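Local coordinates for death on curing protein (Enterobacteria phage P1, PDB 3DD7) that acts as the toxin of a phage toxin-antitoxin pair, probably by arresting translation, and is inhibited by its partner antitoxin Phd, at residues Leu51-Ala63 and Thr75-Val89. The protein carries 2 engineered substitutions. Residues are numbered along the deposited sequence; the frame is centred on the assembly and turned at random.
Sequences LFEVSATYLVATA and TALNSALLFLRRNGV
Two neighbouring helices of the all-alpha Fic/Doc fold, 51-65 and 72-86, form an antiparallel hairpin in which Ser-55 and Phe-83 each fit as a knob into a hole of the other helix. The segment axes run at 162° and approach to 7.9 Å, a closeness that small residues permit: Ala-76 and Ala-80 turn CB toward the partner helix, the CB of Ala-76 lying 3.4 Å from Leu-59 O. Leu-59 lays its CB against the CB of Ala-80 and sends CD1 alongside Leu-77 CD1.

Ser-55 sits among Ala-80, Leu-81, Phe-83 and Leu-84. In the conformer described, one of two, Ser-55 OG, anti to the backbone N (chi1 179°), donates to Ala-80 O at 2.9 Å, from above the carbonyl plane; Leu-84 N reaches the same oxygen from the opposite face, so in this conformer the added bond does not displace the helical one. Phe-83, the answering knob, fits among Leu-51, Val-54, Ser-55 and Tyr-58. With CG likewise anti to N, its ring reaches the partner backbone, where Leu-51 O meets the edge of the Phe-83 ring, 3.4 Å from Phe-83 CE2. Val-54 CG1 comes obliquely to CZ, and the Tyr-58 ring lies obliquely too, planes at 33°, while its OH bonds to His-3 and Ile-4. Asn-87 ND2 passes over one face of the Phe-83 ring and donates to Phe-83 O at 2.9 Å.

Beyond it, a Schellman motif with Gly-88 at positive phi ends the helix and returns Val-89 to the hairpin: Val-89 CG2 lies 3.8 Å from Leu-51 CD1. Asn-78 and Arg-85 bond the Phd peptide, so this helix also carries antitoxin-binding residues; apolar contacts and close-packed alanines hold the pair, and the serine bond may add to it.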
ATOM      1  N   LEU A  51      -1.745   9.991  10.190  1.00 20.59           N
ATOM      2  CA  LEU A  51      -1.648   8.598   9.757  1.00 19.13           C
ATOM      3  C   LEU A  51      -2.196   8.419   8.355  1.00 19.31           C
ATOM      4  O   LEU A  51      -1.658   7.637   7.577  1.00 18.94           O
ATOM      5  CB  LEU A  51      -2.374   7.674  10.730  1.00 19.35           C
ATOM      6  CG  LEU A  51      -1.653   7.474  12.064  1.00 19.09           C
ATOM      7  CD1 LEU A  51      -2.489   6.508  12.907  1.00 18.13           C
ATOM      8  CD2 LEU A  51      -0.225   6.933  11.865  1.00 19.89           C
ATOM      9  N   PHE A  52      -3.237   9.170   8.017  1.00 18.96           N
ATOM     10  CA  PHE A  52      -3.842   9.016   6.687  1.00 19.42           C
ATOM     11  C   PHE A  52      -2.974   9.574   5.572  1.00 19.69           C
ATOM     12  O   PHE A  52      -2.933   8.987   4.476  1.00 20.20           O
ATOM     13  CB  PHE A  52      -5.261   9.563   6.676  1.00 20.30           C
ATOM     14  CG  PHE A  52      -6.154   8.809   7.604  1.00 20.25           C
ATOM     15  CD1 PHE A  52      -6.550   7.506   7.286  1.00 23.90           C
ATOM     16  CD2 PHE A  52      -6.516   9.335   8.839  1.00 23.24           C
ATOM     17  CE1 PHE A  52      -7.337   6.769   8.162  1.00 23.56           C
ATOM     18  CE2 PHE A  52      -7.309   8.596   9.720  1.00 24.45           C
ATOM     19  CZ  PHE A  52      -7.723   7.321   9.383  1.00 23.49           C
ATOM     20  N   GLU A  53      -2.274  10.676   5.854  1.00 20.28           N
ATOM     21  CA  GLU A  53      -1.300  11.211   4.892  1.00 20.46           C
ATOM     22  C   GLU A  53      -0.162  10.219   4.680  1.00 19.52           C
ATOM     23  O   GLU A  53       0.228   9.953   3.551  1.00 19.60           O
ATOM     24  CB  GLU A  53      -0.726  12.583   5.290  1.00 20.66           C
ATOM     25  CG  GLU A  53      -0.736  13.551   4.066  1.00 27.32           C
ATOM     26  CD  GLU A  53       0.592  14.230   3.702  1.00 34.25           C
ATOM     27  OE1 GLU A  53       1.037  14.048   2.539  1.00 37.42           O
ATOM     28  OE2 GLU A  53       1.165  14.989   4.524  1.00 36.02           O
ATOM     29  N   VAL A  54       0.353   9.661   5.774  1.00 18.89           N
ATOM     30  CA  VAL A  54       1.421   8.661   5.689  1.00 18.13           C
ATOM     31  C   VAL A  54       0.951   7.414   4.929  1.00 17.35           C
ATOM     32  O   VAL A  54       1.629   6.982   4.005  1.00 17.10           O
ATOM     33  CB  VAL A  54       2.026   8.311   7.063  1.00 16.69           C
ATOM     34  CG1 VAL A  54       3.244   7.399   6.894  1.00 19.12           C
ATOM     35  CG2 VAL A  54       2.451   9.606   7.796  1.00 17.93           C
ATOM     36  N   SER A  55      -0.209   6.859   5.299  1.00 16.79           N
ATOM     37  CA  SER A  55      -0.766   5.711   4.573  0.50 15.91           C
ATOM     38  C   SER A  55      -0.880   6.011   3.085  1.00 16.48           C
ATOM     39  O   SER A  55      -0.514   5.185   2.243  1.00 16.82           O
ATOM     40  CB  SER A  55      -2.135   5.309   5.127  0.50 15.68           C
ATOM     41  OG  SER A  55      -2.678   4.217   4.401  0.50 10.17           O
ATOM     42  N   ALA A  56      -1.381   7.196   2.763  1.00 16.48           N
ATOM     43  CA  ALA A  56      -1.509   7.619   1.364  1.00 16.56           C
ATOM     44  C   ALA A  56      -0.150   7.661   0.639  1.00 17.18           C
ATOM     45  O   ALA A  56      -0.076   7.323  -0.547  1.00 17.23           O
ATOM     46  CB  ALA A  56      -2.196   8.968   1.276  1.00 16.77           C
ATOM     47  N   THR A  57       0.895   8.099   1.345  1.00 17.67           N
ATOM     48  CA  THR A  57       2.237   8.225   0.763  1.00 17.78           C
ATOM     49  C   THR A  57       2.754   6.827   0.409  1.00 17.49           C
ATOM     50  O   THR A  57       3.268   6.612  -0.701  1.00 17.98           O
ATOM     51  CB  THR A  57       3.211   8.982   1.713  1.00 18.23           C
ATOM     52  OG1 THR A  57       2.610  10.207   2.141  1.00 17.41           O
ATOM     53  CG2 THR A  57       4.512   9.332   1.009  1.00 17.50           C
ATOM     54  N   TYR A  58       2.576   5.864   1.323  1.00 17.99           N
ATOM     55  CA  TYR A  58       2.885   4.463   0.989  1.00 18.30           C
ATOM     56  C   TYR A  58       2.085   3.983  -0.217  1.00 17.96           C
ATOM     57  O   TYR A  58       2.640   3.352  -1.123  1.00 18.41           O
ATOM     58  CB  TYR A  58       2.604   3.512   2.142  1.00 18.67           C
ATOM     59  CG  TYR A  58       3.696   3.449   3.191  1.00 17.94           C
ATOM     60  CD1 TYR A  58       4.841   2.666   2.999  1.00 18.26           C
ATOM     61  CD2 TYR A  58       3.578   4.169   4.369  1.00 18.88           C
ATOM     62  CE1 TYR A  58       5.842   2.611   3.968  1.00 18.29           C
ATOM     63  CE2 TYR A  58       4.555   4.106   5.362  1.00 18.84           C
ATOM     64  CZ  TYR A  58       5.693   3.335   5.152  1.00 20.30           C
ATOM     65  OH  TYR A  58       6.672   3.279   6.125  1.00 18.03           O
ATOM     66  N   LEU A  59       0.781   4.244  -0.211  1.00 17.86           N
ATOM     67  CA  LEU A  59      -0.065   3.789  -1.289  1.00 17.27           C
ATOM     68  C   LEU A  59       0.408   4.361  -2.633  1.00 17.22           C
ATOM     69  O   LEU A  59       0.660   3.610  -3.578  1.00 17.00           O
ATOM     70  CB  LEU A  59      -1.533   4.133  -1.025  1.00 17.89           C
ATOM     71  CG  LEU A  59      -2.567   3.411  -1.894  1.00 17.06           C
ATOM     72  CD1 LEU A  59      -3.960   3.339  -1.218  1.00 17.86           C
ATOM     73  CD2 LEU A  59      -2.676   4.058  -3.295  1.00 18.18           C
ATOM     74  N   VAL A  60       0.530   5.686  -2.721  1.00 17.08           N
ATOM     75  CA  VAL A  60       0.926   6.313  -3.984  1.00 17.48           C
ATOM     76  C   VAL A  60       2.342   5.878  -4.402  1.00 17.41           C
ATOM     77  O   VAL A  60       2.587   5.555  -5.579  1.00 17.01           O
ATOM     78  CB  VAL A  60       0.798   7.858  -3.950  1.00 17.11           C
ATOM     79  CG1 VAL A  60       1.279   8.504  -5.272  1.00 17.80           C
ATOM     80  CG2 VAL A  60      -0.642   8.279  -3.686  1.00 17.90           C
ATOM     81  N   ALA A  61       3.273   5.856  -3.445  1.00 17.74           N
ATOM     82  CA  ALA A  61       4.674   5.540  -3.773  1.00 17.92           C
ATOM     83  C   ALA A  61       4.831   4.147  -4.395  1.00 18.77           C
ATOM     84  O   ALA A  61       5.561   3.970  -5.384  1.00 18.11           O
ATOM     85  CB  ALA A  61       5.575   5.715  -2.553  1.00 19.12           C
ATOM     86  N   THR A  62       4.119   3.169  -3.846  1.00 18.06           N
ATOM     87  CA  THR A  62       4.179   1.805  -4.362  1.00 19.99           C
ATOM     88  C   THR A  62       3.361   1.667  -5.648  1.00 19.56           C
ATOM     89  O   THR A  62       3.809   1.041  -6.616  1.00 19.40           O
ATOM     90  CB  THR A  62       3.772   0.792  -3.283  1.00 20.83           C
ATOM     91  OG1 THR A  62       4.739   0.875  -2.231  1.00 22.96           O
ATOM     92  CG2 THR A  62       3.763  -0.629  -3.823  1.00 21.32           C
ATOM     93  N   ALA A  63       2.186   2.288  -5.666  1.00 19.58           N
ATOM     94  CA  ALA A  63       1.320   2.194  -6.829  1.00 19.85           C
ATOM     95  C   ALA A  63       1.986   2.738  -8.096  1.00 20.35           C
ATOM     96  O   ALA A  63       1.789   2.194  -9.186  1.00 20.32           O
ATOM     97  CB  ALA A  63      -0.026   2.871  -6.559  1.00 19.41           C
ATOM     98  N   THR A  75      -0.202  -4.506  -3.835  1.00 17.53           N
ATOM     99  CA  THR A  75       0.782  -4.357  -2.769  1.00 17.90           C
ATOM    100  C   THR A  75       0.654  -2.951  -2.211  1.00 17.83           C
ATOM    101  O   THR A  75       0.733  -2.766  -1.007  1.00 18.33           O
ATOM    102  CB  THR A  75       2.205  -4.678  -3.273  1.00 17.55           C
ATOM    103  OG1 THR A  75       2.221  -6.035  -3.775  1.00 17.06           O
ATOM    104  CG2 THR A  75       3.245  -4.486  -2.155  1.00 18.86           C
ATOM    105  N   ALA A  76       0.400  -1.983  -3.095  1.00 18.52           N
ATOM    106  CA  ALA A  76       0.231  -0.580  -2.695  1.00 18.46           C
ATOM    107  C   ALA A  76      -0.923  -0.479  -1.684  1.00 18.68           C
ATOM    108  O   ALA A  76      -0.742   0.002  -0.573  1.00 18.89           O
ATOM    109  CB  ALA A  76      -0.054   0.275  -3.904  1.00 18.36           C
ATOM    110  N   LEU A  77      -2.086  -1.002  -2.082  1.00 18.47           N
ATOM    111  CA  LEU A  77      -3.302  -0.966  -1.259  1.00 18.80           C
ATOM    112  C   LEU A  77      -3.155  -1.684   0.093  1.00 18.54           C
ATOM    113  O   LEU A  77      -3.419  -1.099   1.148  1.00 17.57           O
ATOM    114  CB  LEU A  77      -4.507  -1.517  -2.032  1.00 19.44           C
ATOM    115  CG  LEU A  77      -5.799  -1.545  -1.219  1.00 20.95           C
ATOM    116  CD1 LEU A  77      -6.166  -0.128  -0.740  1.00 20.62           C
ATOM    117  CD2 LEU A  77      -6.917  -2.126  -2.047  1.00 20.02           C
ATOM    118  N   ASN A  78      -2.726  -2.938   0.042  1.00 18.29           N
ATOM    119  CA  ASN A  78      -2.600  -3.750   1.250  1.00 18.89           C
ATOM    120  C   ASN A  78      -1.559  -3.176   2.210  1.00 18.72           C
ATOM    121  O   ASN A  78      -1.779  -3.202   3.425  1.00 18.50           O
ATOM    122  CB  ASN A  78      -2.294  -5.216   0.889  1.00 19.14           C
ATOM    123  CG  ASN A  78      -3.494  -5.936   0.264  1.00 21.04           C
ATOM    124  OD1 ASN A  78      -4.251  -6.635   0.959  1.00 25.60           O
ATOM    125  ND2 ASN A  78      -3.658  -5.795  -1.037  1.00 24.60           N
ATOM    126  N   SER A  79      -0.456  -2.622   1.686  1.00 17.72           N
ATOM    127  CA  SER A  79       0.604  -2.066   2.539  0.50 18.25           C
ATOM    128  C   SER A  79       0.104  -0.809   3.260  1.00 18.69           C
ATOM    129  O   SER A  79       0.312  -0.647   4.462  1.00 19.42           O
ATOM    130  CB  SER A  79       1.897  -1.784   1.750  0.50 17.92           C
ATOM    131  OG  SER A  79       1.732  -0.750   0.789  0.50 14.90           O
ATOM    132  N   ALA A  80      -0.583   0.065   2.518  1.00 19.23           N
ATOM    133  CA  ALA A  80      -1.182   1.278   3.097  1.00 19.36           C
ATOM    134  C   ALA A  80      -2.115   0.913   4.243  1.00 18.82           C
ATOM    135  O   ALA A  80      -2.117   1.556   5.297  1.00 17.85           O
ATOM    136  CB  ALA A  80      -1.955   2.067   2.025  1.00 19.62           C
ATOM    137  N   LEU A  81      -2.883  -0.157   4.052  1.00 18.10           N
ATOM    138  CA  LEU A  81      -3.890  -0.525   5.044  1.00 18.71           C
ATOM    139  C   LEU A  81      -3.247  -1.294   6.204  1.00 18.99           C
ATOM    140  O   LEU A  81      -3.657  -1.158   7.366  1.00 19.11           O
ATOM    141  CB  LEU A  81      -5.063  -1.263   4.385  1.00 19.01           C
ATOM    142  CG  LEU A  81      -6.199  -0.321   3.939  1.00 19.81           C
ATOM    143  CD1 LEU A  81      -5.816   0.877   3.042  1.00 24.07           C
ATOM    144  CD2 LEU A  81      -7.407  -1.078   3.350  1.00 18.48           C
ATOM    145  N   LEU A  82      -2.200  -2.051   5.885  1.00 19.47           N
ATOM    146  CA  LEU A  82      -1.372  -2.677   6.919  1.00 19.95           C
ATOM    147  C   LEU A  82      -0.763  -1.605   7.818  1.00 20.28           C
ATOM    148  O   LEU A  82      -0.752  -1.733   9.055  1.00 20.10           O
ATOM    149  CB  LEU A  82      -0.273  -3.538   6.288  1.00 20.32           C
ATOM    150  CG  LEU A  82       0.672  -4.247   7.268  1.00 21.29           C
ATOM    151  CD1 LEU A  82      -0.067  -5.152   8.252  1.00 22.75           C
ATOM    152  CD2 LEU A  82       1.787  -5.008   6.511  1.00 19.87           C
ATOM    153  N   PHE A  83      -0.252  -0.552   7.185  1.00 20.12           N
ATOM    154  CA  PHE A  83       0.275   0.588   7.893  1.00 20.75           C
ATOM    155  C   PHE A  83      -0.776   1.159   8.861  1.00 20.77           C
ATOM    156  O   PHE A  83      -0.494   1.337  10.052  1.00 21.63           O
ATOM    157  CB  PHE A  83       0.781   1.665   6.932  1.00 21.05           C
ATOM    158  CG  PHE A  83       1.117   2.935   7.631  1.00 20.54           C
ATOM    159  CD1 PHE A  83       2.359   3.088   8.259  1.00 21.95           C
ATOM    160  CD2 PHE A  83       0.175   3.951   7.734  1.00 22.20           C
ATOM    161  CE1 PHE A  83       2.657   4.229   8.936  1.00 22.69           C
ATOM    162  CE2 PHE A  83       0.471   5.110   8.445  1.00 21.43           C
ATOM    163  CZ  PHE A  83       1.722   5.246   9.041  1.00 21.28           C
ATOM    164  N   LEU A  84      -1.980   1.431   8.360  1.00 20.61           N
ATOM    165  CA  LEU A  84      -3.046   1.954   9.234  1.00 20.67           C
ATOM    166  C   LEU A  84      -3.347   0.999  10.395  1.00 20.63           C
ATOM    167  O   LEU A  84      -3.426   1.431  11.540  1.00 20.74           O
ATOM    168  CB  LEU A  84      -4.316   2.279   8.449  1.00 20.64           C
ATOM    169  CG  LEU A  84      -4.288   3.472   7.494  1.00 20.81           C
ATOM    170  CD1 LEU A  84      -5.617   3.483   6.722  1.00 21.04           C
ATOM    171  CD2 LEU A  84      -3.980   4.841   8.167  1.00 20.77           C
ATOM    172  N   ARG A  85      -3.517  -0.288  10.091  1.00 21.20           N
ATOM    173  CA  ARG A  85      -3.789  -1.305  11.105  1.00 22.12           C
ATOM    174  C   ARG A  85      -2.711  -1.386  12.209  1.00 22.35           C
ATOM    175  O   ARG A  85      -3.033  -1.490  13.411  1.00 22.84           O
ATOM    176  CB  ARG A  85      -4.029  -2.668  10.449  1.00 22.04           C
ATOM    177  CG  ARG A  85      -4.498  -3.750  11.429  1.00 22.46           C
ATOM    178  CD  ARG A  85      -4.603  -5.073  10.726  1.00 22.12           C
ATOM    179  NE  ARG A  85      -3.295  -5.723  10.641  1.00 25.22           N
ATOM    180  CZ  ARG A  85      -3.072  -6.938  10.136  1.00 25.40           C
ATOM    181  NH1 ARG A  85      -4.059  -7.669   9.637  1.00 24.25           N
ATOM    182  NH2 ARG A  85      -1.843  -7.422  10.135  1.00 25.92           N
ATOM    183  N   ARG A  86      -1.440  -1.330  11.826  1.00 22.61           N
ATOM    184  CA  ARG A  86      -0.362  -1.386  12.815  1.00 23.58           C
ATOM    185  C   ARG A  86      -0.377  -0.179  13.734  1.00 23.20           C
ATOM    186  O   ARG A  86       0.081  -0.246  14.883  1.00 23.25           O
ATOM    187  CB  ARG A  86       0.986  -1.387  12.141  1.00 24.02           C
ATOM    188  CG  ARG A  86       1.203  -2.502  11.217  1.00 26.70           C
ATOM    189  CD  ARG A  86       2.663  -2.746  11.223  1.00 31.36           C
ATOM    190  NE  ARG A  86       2.887  -4.123  10.881  1.00 33.78           N
ATOM    191  CZ  ARG A  86       4.007  -4.574  10.366  1.00 32.59           C
ATOM    192  NH1 ARG A  86       5.012  -3.739  10.159  1.00 34.25           N
ATOM    193  NH2 ARG A  86       4.102  -5.859  10.065  1.00 33.77           N
ATOM    194  N   ASN A  87      -0.864   0.938  13.203  1.00 23.22           N
ATOM    195  CA  ASN A  87      -0.913   2.171  13.978  1.00 23.27           C
ATOM    196  C   ASN A  87      -2.244   2.392  14.690  1.00 23.14           C
ATOM    197  O   ASN A  87      -2.561   3.499  15.115  1.00 22.82           O
ATOM    198  CB  ASN A  87      -0.487   3.351  13.113  1.00 23.43           C
ATOM    199  CG  ASN A  87       1.005   3.334  12.840  1.00 23.75           C
ATOM    200  OD1 ASN A  87       1.803   3.686  13.710  1.00 22.63           O
ATOM    201  ND2 ASN A  87       1.398   2.862  11.645  1.00 24.47           N
ATOM    202  N   GLY A  88      -3.008   1.310  14.815  1.00 22.90           N
ATOM    203  CA  GLY A  88      -4.219   1.295  15.636  1.00 22.75           C
ATOM    204  C   GLY A  88      -5.470   1.785  14.934  1.00 22.54           C
ATOM    205  O   GLY A  88      -6.487   2.016  15.577  1.00 22.10           O
ATOM    206  N   VAL A  89      -5.409   1.941  13.611  1.00 22.80           N
ATOM    207  CA  VAL A  89      -6.612   2.274  12.845  1.00 22.63           C
ATOM    208  C   VAL A  89      -7.255   0.996  12.308  1.00 22.93           C
ATOM    209  O   VAL A  89      -6.631   0.267  11.527  1.00 22.75           O
ATOM    210  CB  VAL A  89      -6.314   3.252  11.678  1.00 22.66           C
ATOM    211  CG1 VAL A  89      -7.581   3.497  10.822  1.00 22.39           C
ATOM    212  CG2 VAL A  89      -5.718   4.561  12.195  1.00 21.80           C
TER